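Local coordinates for flavohemoprotein (Vibrio cholerae O1 biovar El Tor, PDB 4EH1) that probably detoxifies nitric oxide, its reductase domain, the part present here, carrying FAD and passing electrons from NAD(P)H toward the heme of the globin domain, at residues A[33-36]-A[37-40]; A[85-88]-A[89-93]; A[149-152]-A[153-157]. One frame throughout, in Å; residues are numbered along the deposited sequence.

How the contacts relate
Contacts 1 and 2 both belong to the FAD-binding half of the reductase module; contact 3 lies in the NAD-binding half. Contact 2 touches the cofactor directly, through the backbone and Ser86 at one FAD phosphate. Contact 1 reaches FAD through Tyr39, just past its turn, and its Pro36 packs on helix 126-138 of the other half. In contact 3 the side chain of Glu155 is about 12 Å from FAD, and that of Cys150 is about 5 Å from Gly123, which probably binds NADP(+). Centre to centre, contacts 1 and 2 are 22 Å apart, and contact 3 is 24 Å from contact 1 and 21 Å from contact 2. Contacts 2 and 3 both touch the second subunit.

Contact 1: residues A[33-36]-A[37-40]; sequences DYQP and GQYI
Gln38 folds back on Gln35 and takes hold of it twice, once through its backbone and once through its side chain. The backbone bond runs from Gln38 N to Gln35 O over 2.9 Å and closes a type II beta turn from Gln35 to Gln38. The side-chain bond runs the other way, with Gln35 N giving its hydrogen to Gln38 OE1 at 3.0 Å. It is nearly straight at the hydrogen (172°), but the donor stands above the amide plane of Gln38. With CG beside the backbone N (chi1 -64°) and the chain extended beyond it, the amide lies alongside Gln35. Its NE2 is hydrogen-bonded to the backbone oxygen of Gly106.

The turn joins the loop after strand 18-25 to strand 39-44 of the antiparallel FAD-binding barrel. Gly37 takes the third position. It has a positive phi of 123°, and with no CB it does not crowd Pro36 O. Tyr39, just past the turn, touches FAD, while Pro36 packs on helix 126-138 of the NAD-binding half. The turn thus sits at the seam between the two halves.

The remaining contacts are van der Waals approaches of carbon to oxygen. Tyr34 CB lies 3.5 Å from Gln38 OE1, and Gln35 CB is 3.8 Å from the same oxygen. CG of Gln38 passes 3.3 Å from Gln35 O. The ring of Tyr34 is carried elsewhere, and its OH bonds to the backbone oxygen of His61.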
loop_
_atom_site.group_PDB
_atom_site.type_symbol
_atom_site.label_atom_id
_atom_site.label_comp_id
_atom_site.label_asym_id
_atom_site.label_seq_id
_atom_site.Cartn_x
_atom_site.Cartn_y
_atom_site.Cartn_z
ATOM N N ASP A 33 16.796 -2.808 19.216
ATOM C CA ASP A 33 17.397 -3.784 18.305
ATOM C C ASP A 33 16.615 -5.115 18.379
ATOM O O ASP A 33 15.862 -5.356 19.320
ATOM C CB ASP A 33 18.876 -3.975 18.712
ATOM C CG ASP A 33 19.708 -4.811 17.705
ATOM O OD1 ASP A 33 19.351 -4.921 16.497
ATOM O OD2 ASP A 33 20.763 -5.342 18.147
ATOM N N TYR A 34 16.777 -5.974 17.388
ATOM C CA TYR A 34 16.203 -7.304 17.467
ATOM C C TYR A 34 16.970 -8.253 16.565
ATOM O O TYR A 34 17.782 -7.819 15.741
ATOM C CB TYR A 34 14.719 -7.283 17.046
ATOM C CG TYR A 34 14.487 -6.798 15.634
ATOM C CD1 TYR A 34 14.429 -7.695 14.563
ATOM C CD2 TYR A 34 14.339 -5.436 15.367
ATOM C CE1 TYR A 34 14.212 -7.245 13.267
ATOM C CE2 TYR A 34 14.117 -4.983 14.101
ATOM C CZ TYR A 34 14.048 -5.888 13.048
ATOM O OH TYR A 34 13.869 -5.426 11.773
ATOM N N GLN A 35 16.682 -9.543 16.710
ATOM C CA GLN A 35 17.202 -10.571 15.823
ATOM C C GLN A 35 16.170 -10.899 14.705
ATOM O O GLN A 35 14.964 -10.994 14.978
ATOM C CB GLN A 35 17.567 -11.816 16.643
ATOM C CG GLN A 35 18.643 -11.572 17.742
ATOM C CD GLN A 35 19.890 -10.924 17.191
ATOM O OE1 GLN A 35 20.609 -11.524 16.396
ATOM N NE2 GLN A 35 20.143 -9.676 17.590
ATOM N N PRO A 36 16.640 -11.047 13.446
ATOM C CA PRO A 36 15.718 -11.281 12.320
ATOM C C PRO A 36 15.006 -12.608 12.555
ATOM O O PRO A 36 15.670 -13.638 12.778
ATOM C CB PRO A 36 16.649 -11.374 11.105
ATOM C CG PRO A 36 17.966 -11.803 11.660
ATOM C CD PRO A 36 18.053 -11.173 13.039
ATOM N N GLY A 37 13.676 -12.562 12.576
ATOM C CA GLY A 37 12.874 -13.704 12.970
ATOM C C GLY A 37 11.960 -13.351 14.124
ATOM O O GLY A 37 10.904 -13.960 14.298
ATOM N N GLN A 38 12.345 -12.349 14.918
ATOM C CA GLN A 38 11.539 -11.960 16.086
ATOM C C GLN A 38 10.329 -11.127 15.690
ATOM O O GLN A 38 10.226 -10.676 14.535
ATOM C CB GLN A 38 12.364 -11.247 17.146
ATOM C CG GLN A 38 13.432 -12.123 17.732
ATOM C CD GLN A 38 14.121 -11.469 18.890
ATOM O OE1 GLN A 38 14.698 -10.385 18.759
ATOM N NE2 GLN A 38 14.065 -12.115 20.038
ATOM N N TYR A 39 9.407 -10.942 16.634
ATOM C CA TYR A 39 8.147 -10.223 16.346
ATOM C C TYR A 39 7.905 -9.135 17.381
ATOM O O TYR A 39 8.426 -9.204 18.496
ATOM C CB TYR A 39 6.930 -11.187 16.341
ATOM C CG TYR A 39 6.830 -11.999 17.611
ATOM C CD1 TYR A 39 7.403 -13.253 17.697
ATOM C CD2 TYR A 39 6.222 -11.474 18.752
ATOM C CE1 TYR A 39 7.361 -13.986 18.892
ATOM C CE2 TYR A 39 6.171 -12.182 19.931
ATOM C CZ TYR A 39 6.743 -13.435 19.999
ATOM O OH TYR A 39 6.672 -14.137 21.173
ATOM N N ILE A 40 7.112 -8.140 17.006
ATOM C CA ILE A 40 6.640 -7.169 17.968
ATOM C C ILE A 40 5.172 -7.452 18.226
ATOM O O ILE A 40 4.584 -8.380 17.647
ATOM C CB ILE A 40 6.882 -5.680 17.518
ATOM C CG1 ILE A 40 6.430 -5.423 16.071
ATOM C CG2 ILE A 40 8.353 -5.342 17.569
ATOM C CD1 ILE A 40 4.958 -5.152 15.920
#

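Contact 2: residues A[85-88]-A[89-93]. With FAD (flavin-adenine dinucleotide), chain C.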
loop_
_atom_site.group_PDB
_atom_site.type_symbol
_atom_site.label_atom_id
_atom_site.label_comp_id
_atom_site.label_asym_id
_atom_site.label_seq_id
_atom_site.Cartn_x
_atom_site.Cartn_y
_atom_site.Cartn_z
ATOM N N VAL A 85 -8.173 -7.736 14.354
ATOM C CA VAL A 85 -7.035 -6.829 14.334
ATOM C C VAL A 85 -6.502 -6.648 12.929
ATOM O O VAL A 85 -6.186 -5.502 12.523
ATOM C CB VAL A 85 -5.900 -7.292 15.262
ATOM C CG1 VAL A 85 -4.625 -6.445 15.032
ATOM C CG2 VAL A 85 -6.351 -7.243 16.725
ATOM N N SER A 86 -6.409 -7.755 12.182
ATOM C CA SER A 86 -5.865 -7.662 10.815
ATOM C C SER A 86 -6.755 -6.765 9.940
ATOM O O SER A 86 -6.251 -5.950 9.167
ATOM C CB SER A 86 -5.612 -9.039 10.164
ATOM O OG SER A 86 -6.775 -9.843 10.067
ATOM N N HIS A 87 -8.073 -6.863 10.108
ATOM C CA HIS A 87 -8.957 -6.047 9.280
ATOM C C HIS A 87 -8.906 -4.611 9.760
ATOM O O HIS A 87 -9.010 -3.684 8.976
ATOM C CB HIS A 87 -10.395 -6.601 9.245
ATOM C CG HIS A 87 -10.532 -7.790 8.344
ATOM N ND1 HIS A 87 -11.186 -7.736 7.128
ATOM C CD2 HIS A 87 -10.022 -9.040 8.440
ATOM C CE1 HIS A 87 -11.104 -8.914 6.533
ATOM N NE2 HIS A 87 -10.407 -9.724 7.309
ATOM N N TYR A 88 -8.730 -4.434 11.057
ATOM C CA TYR A 88 -8.693 -3.096 11.582
ATOM C C TYR A 88 -7.508 -2.311 11.022
ATOM O O TYR A 88 -7.662 -1.171 10.633
ATOM C CB TYR A 88 -8.610 -3.116 13.087
ATOM C CG TYR A 88 -8.627 -1.729 13.663
ATOM C CD1 TYR A 88 -9.804 -0.990 13.689
ATOM C CD2 TYR A 88 -7.470 -1.153 14.161
ATOM C CE1 TYR A 88 -9.840 0.278 14.212
ATOM C CE2 TYR A 88 -7.487 0.136 14.701
ATOM C CZ TYR A 88 -8.683 0.837 14.720
ATOM O OH TYR A 88 -8.722 2.101 15.253
ATOM N N LEU A 89 -6.345 -2.949 11.017
ATOM C CA LEU A 89 -5.111 -2.393 10.485
ATOM C C LEU A 89 -5.229 -2.054 9.003
ATOM O O LEU A 89 -4.930 -0.916 8.612
ATOM C CB LEU A 89 -3.953 -3.368 10.693
ATOM C CG LEU A 89 -3.536 -3.520 12.152
ATOM C CD1 LEU A 89 -2.438 -4.552 12.281
ATOM C CD2 LEU A 89 -3.113 -2.159 12.746
ATOM N N HIS A 90 -5.626 -3.051 8.197
ATOM C CA HIS A 90 -5.873 -2.863 6.769
ATOM C C HIS A 90 -6.889 -1.733 6.502
ATOM O O HIS A 90 -6.619 -0.826 5.728
ATOM C CB HIS A 90 -6.378 -4.171 6.107
ATOM C CG HIS A 90 -5.287 -5.126 5.735
ATOM N ND1 HIS A 90 -4.991 -5.443 4.425
ATOM C CD2 HIS A 90 -4.408 -5.831 6.497
ATOM C CE1 HIS A 90 -3.981 -6.294 4.390
ATOM N NE2 HIS A 90 -3.609 -6.550 5.634
ATOM N N ASN A 91 -8.034 -1.762 7.171
ATOM C CA ASN A 91 -9.116 -0.842 6.821
ATOM C C ASN A 91 -9.096 0.518 7.485
ATOM O O ASN A 91 -9.602 1.466 6.920
ATOM C CB ASN A 91 -10.486 -1.482 7.078
ATOM C CG ASN A 91 -10.719 -2.711 6.211
ATOM O OD1 ASN A 91 -10.183 -2.804 5.110
ATOM N ND2 ASN A 91 -11.499 -3.660 6.708
ATOM N N ASN A 92 -8.544 0.617 8.689
ATOM C CA ASN A 92 -8.744 1.816 9.494
ATOM C C ASN A 92 -7.464 2.551 9.828
ATOM O O ASN A 92 -7.487 3.742 10.077
ATOM C CB ASN A 92 -9.424 1.465 10.830
ATOM C CG ASN A 92 -10.836 0.932 10.649
ATOM O OD1 ASN A 92 -11.815 1.612 10.949
ATOM N ND2 ASN A 92 -10.942 -0.285 10.157
ATOM N N VAL A 93 -6.350 1.839 9.897
ATOM C CA VAL A 93 -5.126 2.479 10.331
ATOM C C VAL A 93 -4.354 3.054 9.132
ATOM O O VAL A 93 -3.667 2.321 8.427
ATOM C CB VAL A 93 -4.264 1.504 11.133
ATOM C CG1 VAL A 93 -2.940 2.181 11.536
ATOM C CG2 VAL A 93 -5.058 0.983 12.354
HETATM P PA FAD C . -8.870 -12.925 15.083
HETATM O O1A FAD C . -8.060 -13.200 16.231
HETATM O O2A FAD C . -10.005 -12.070 15.144
HETATM O O5B FAD C . -9.400 -14.283 14.572
HETATM C C5B FAD C . -8.635 -15.453 14.704
HETATM C C4B FAD C . -9.236 -16.656 13.999
HETATM O O4B FAD C . -10.364 -17.152 14.694
HETATM C C3B FAD C . -9.700 -16.255 12.632
HETATM O O3B FAD C . -9.499 -17.343 11.766
HETATM C C2B FAD C . -11.164 -16.036 12.805
HETATM O O2B FAD C . -11.776 -16.345 11.591
HETATM C C1B FAD C . -11.526 -16.970 13.922
HETATM N N9A FAD C . -12.564 -16.357 14.743
HETATM C C8A FAD C . -12.574 -15.129 15.214
HETATM N N7A FAD C . -13.685 -14.885 15.907
HETATM C C5A FAD C . -14.408 -15.981 15.873
HETATM C C6A FAD C . -15.701 -16.383 16.405
HETATM N N6A FAD C . -16.450 -15.543 17.133
HETATM N N1A FAD C . -16.095 -17.612 16.124
HETATM C C2A FAD C . -15.360 -18.439 15.415
HETATM N N3A FAD C . -14.185 -18.143 14.902
HETATM C C4A FAD C . -13.668 -16.944 15.091
HETATM N N1 FAD C . 0.276 -12.393 11.305
HETATM C C2 FAD C . 0.679 -11.653 10.275
HETATM O O2 FAD C . -0.153 -11.230 9.514
HETATM N N3 FAD C . 1.942 -11.341 10.045
HETATM C C4 FAD C . 2.907 -11.733 10.821
HETATM O O4 FAD C . 4.035 -11.408 10.558
HETATM C C4X FAD C . 2.552 -12.567 11.975
HETATM N N5 FAD C . 3.462 -13.023 12.803
HETATM C C5X FAD C . 3.124 -13.781 13.828
HETATM C C6 FAD C . 4.107 -14.228 14.652
HETATM C C7 FAD C . 3.798 -15.016 15.717
HETATM C C7M FAD C . 4.866 -15.510 16.616
HETATM C C8 FAD C . 2.412 -15.368 15.987
HETATM C C8M FAD C . 2.115 -16.216 17.164
HETATM C C9 FAD C . 1.416 -14.919 15.166
HETATM C C9A FAD C . 1.728 -14.139 14.085
HETATM N N10 FAD C . 0.739 -13.673 13.234
HETATM C C10 FAD C . 1.139 -12.885 12.166
HETATM C "C1'" FAD C . -0.663 -13.978 13.487
HETATM C "C2'" FAD C . -1.354 -12.752 14.084
HETATM O "O2'" FAD C . -0.844 -12.380 15.345
HETATM C "C3'" FAD C . -2.844 -12.872 14.325
HETATM O "O3'" FAD C . -3.157 -14.031 15.046
HETATM C "C4'" FAD C . -3.705 -12.731 13.083
HETATM O "O4'" FAD C . -3.394 -11.507 12.461
HETATM C "C5'" FAD C . -5.203 -12.825 13.349
HETATM O "O5'" FAD C . -5.704 -11.832 14.193
HETATM P P FAD C . -7.064 -11.142 13.994
HETATM O O1P FAD C . -7.289 -10.363 15.167
HETATM O O2P FAD C . -7.049 -10.495 12.739
HETATM O O3P FAD C . -8.019 -12.355 13.919
#
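Val85 and Leu89 lie side by side one turn apart on helix 84-92, with Val85 CG1 4.0 Å from Leu89 CD1. With His90 they form the buried side, set against strands 53-58 and 18-25. Val85 and Leu89 rest on Tyr57, and Leu89 also reaches Phe21. Beside them, His90 turns an edge of its ring to the backbone, so that His90 CD2 comes 3.2 Å from Ser86 O. The same oxygen accepts the helical bond from His90 N. The far end of the imidazole is held by NE2, which bonds to Val72 O.

On the other side, Tyr88, Asn91 and Asn92 are partly exposed, although Tyr88 still touches Asn92 and Val93 closely. Tyr88 has CG opposite its backbone N (chi1 -178°), which sends the ring along the helix toward Asn92. CB of Asn92 sits over one face, 3.9 Å from the Tyr88 ring centroid and toward the rim, a CH-pi contact. Val93 CG2 meets Tyr88 CE2 at 3.5 Å; the two side chains cross at about a right angle, and the methyl approaches the ring obliquely. The loose pair here is His87 with Asn91, which run side by side. Asn92 also packs on Lys154 of the second subunit.

At the N-terminal end the helix meets one FAD phosphate. Val85 N donates to O1P at 2.9 Å. Ser86 gives two hydrogens to O2P, from its N at 2.9 Å and from OG at 2.8 Å. Leu84 N and Arg55 NE also bond to FAD. Amide hydrogens at a helix start, the positive end of the helix dipole, probably help to offset the negative charge of the phosphate.

Contact 3: residues A[149-152]-A[153-157]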
loop_
_atom_site.group_PDB
_atom_site.type_symbol
_atom_site.label_atom_id
_atom_site.label_comp_id
_atom_site.label_asym_id
_atom_site.label_seq_id
_atom_site.Cartn_x
_atom_site.Cartn_y
_atom_site.Cartn_z
ATOM N N ALA A 149 6.102 -21.096 -0.888
ATOM C CA ALA A 149 4.844 -21.611 -1.439
ATOM C C ALA A 149 3.710 -20.625 -1.171
ATOM O O ALA A 149 3.542 -20.139 -0.063
ATOM C CB ALA A 149 4.515 -22.990 -0.848
ATOM N N CYS A 150 2.933 -20.309 -2.193
ATOM C CA CYS A 150 1.755 -19.525 -1.955
ATOM C C CYS A 150 0.685 -20.049 -2.904
ATOM O O CYS A 150 0.927 -20.994 -3.648
ATOM C CB CYS A 150 2.027 -18.019 -2.118
ATOM S SG CYS A 150 2.696 -17.615 -3.760
ATOM N N ASN A 151 -0.511 -19.472 -2.857
ATOM C CA ASN A 151 -1.598 -20.041 -3.627
ATOM C C ASN A 151 -1.534 -19.693 -5.116
ATOM O O ASN A 151 -1.955 -20.483 -5.954
ATOM C CB ASN A 151 -2.935 -19.592 -3.052
ATOM C CG ASN A 151 -3.173 -20.128 -1.647
ATOM O OD1 ASN A 151 -2.600 -21.140 -1.260
ATOM N ND2 ASN A 151 -4.023 -19.446 -0.882
ATOM N N SER A 152 -1.045 -18.492 -5.427
ATOM C CA SER A 152 -1.069 -17.964 -6.785
ATOM C C SER A 152 -0.231 -16.694 -6.916
ATOM O O SER A 152 0.272 -16.156 -5.912
ATOM C CB SER A 152 -2.508 -17.641 -7.191
ATOM O OG SER A 152 -3.028 -16.573 -6.407
ATOM N N ALA A 153 -0.137 -16.199 -8.150
ATOM C CA ALA A 153 0.625 -14.996 -8.437
ATOM C C ALA A 153 0.129 -13.837 -7.583
ATOM O O ALA A 153 0.934 -13.109 -6.996
ATOM C CB ALA A 153 0.576 -14.631 -9.963
ATOM N N LYS A 154 -1.186 -13.664 -7.489
ATOM C CA LYS A 154 -1.685 -12.529 -6.699
ATOM C C LYS A 154 -1.387 -12.626 -5.200
ATOM O O LYS A 154 -1.445 -11.631 -4.481
ATOM C CB LYS A 154 -3.168 -12.286 -6.924
ATOM C CG LYS A 154 -4.110 -13.274 -6.232
ATOM C CD LYS A 154 -5.547 -12.738 -6.336
ATOM C CE LYS A 154 -6.543 -13.629 -5.569
ATOM N NZ LYS A 154 -6.666 -15.000 -6.169
ATOM N N GLU A 155 -1.080 -13.816 -4.715
ATOM C CA GLU A 155 -0.757 -13.930 -3.296
ATOM C C GLU A 155 0.766 -14.065 -3.080
ATOM O O GLU A 155 1.220 -14.476 -2.019
ATOM C CB GLU A 155 -1.508 -15.124 -2.657
ATOM C CG GLU A 155 -3.001 -15.004 -2.676
ATOM C CD GLU A 155 -3.705 -16.049 -1.767
ATOM O OE1 GLU A 155 -3.251 -16.302 -0.620
ATOM O OE2 GLU A 155 -4.724 -16.630 -2.206
ATOM N N HIS A 156 1.552 -13.753 -4.098
ATOM C CA HIS A 156 2.981 -14.018 -4.020
ATOM C C HIS A 156 3.676 -12.861 -3.258
ATOM O O HIS A 156 4.193 -11.925 -3.866
ATOM C CB HIS A 156 3.531 -14.154 -5.444
ATOM C CG HIS A 156 4.981 -14.530 -5.516
ATOM N ND1 HIS A 156 5.592 -14.917 -6.697
ATOM C CD2 HIS A 156 5.945 -14.559 -4.569
ATOM C CE1 HIS A 156 6.861 -15.192 -6.464
ATOM N NE2 HIS A 156 7.103 -14.980 -5.179
ATOM N N THR A 157 3.688 -12.936 -1.934
ATOM C CA THR A 157 4.165 -11.839 -1.102
ATOM C C THR A 157 5.649 -11.518 -1.280
ATOM O O THR A 157 6.472 -12.416 -1.283
ATOM C CB THR A 157 3.911 -12.210 0.359
ATOM O OG1 THR A 157 2.511 -12.481 0.523
ATOM C CG2 THR A 157 4.372 -11.085 1.322
HETATM O O HOH W 1 -0.922 -18.003 -0.341
HETATM O O HOH W 2 -5.223 -16.781 -4.817
#
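The carboxylate of Glu155 is met by Asn151 from above its plane rather than in it. Asn151 ND2 donates to Glu155 OE2 at 3.2 Å, and OE2 lies close to the amide's own plane. Amide and carboxylate are turned 84° against each other, almost perpendicular. Glu155 reaches this place with CG beside its backbone N (chi1 -63°) and the chain extended beyond.

Two waters complete the grip. One accepts from Asn151 N and donates to Glu155 OE1, each at 2.9 Å. The other donates to Glu155 OE2 and accepts from Lys154 NZ, each at 2.7 Å; it is also hydrogen-bonded to Ser152 OG. Lysine and glutamate are thus linked through water, and the nearby positive charge would probably steady the carboxylate's negative one.

The contact forms the turn that leaves strand 144-150 of the parallel sheet and leads to helix 159-169, part of the alpha-beta-alpha NAD-binding half. The turn contains a short 3-10 segment at 153-154. Glu155 N bonds to Ser152 O at 3.0 Å, with the donor well above the carbonyl plane. His156 then centres an inverse gamma turn.

Cys150, the last strand residue, packs against the Glu155-His156 backbone. Its SG touches His156 CA at 3.6 Å and lies 4.8 Å from the ring centroid, in an oblique sulfur-aromatic contact. His156 ND1 bonds to Tyr177 OH, whose ring stands at about 80° to the imidazole. Across the subunit interface, Lys154 packs on Asn91 and His156 on Lys94, both of the second subunit.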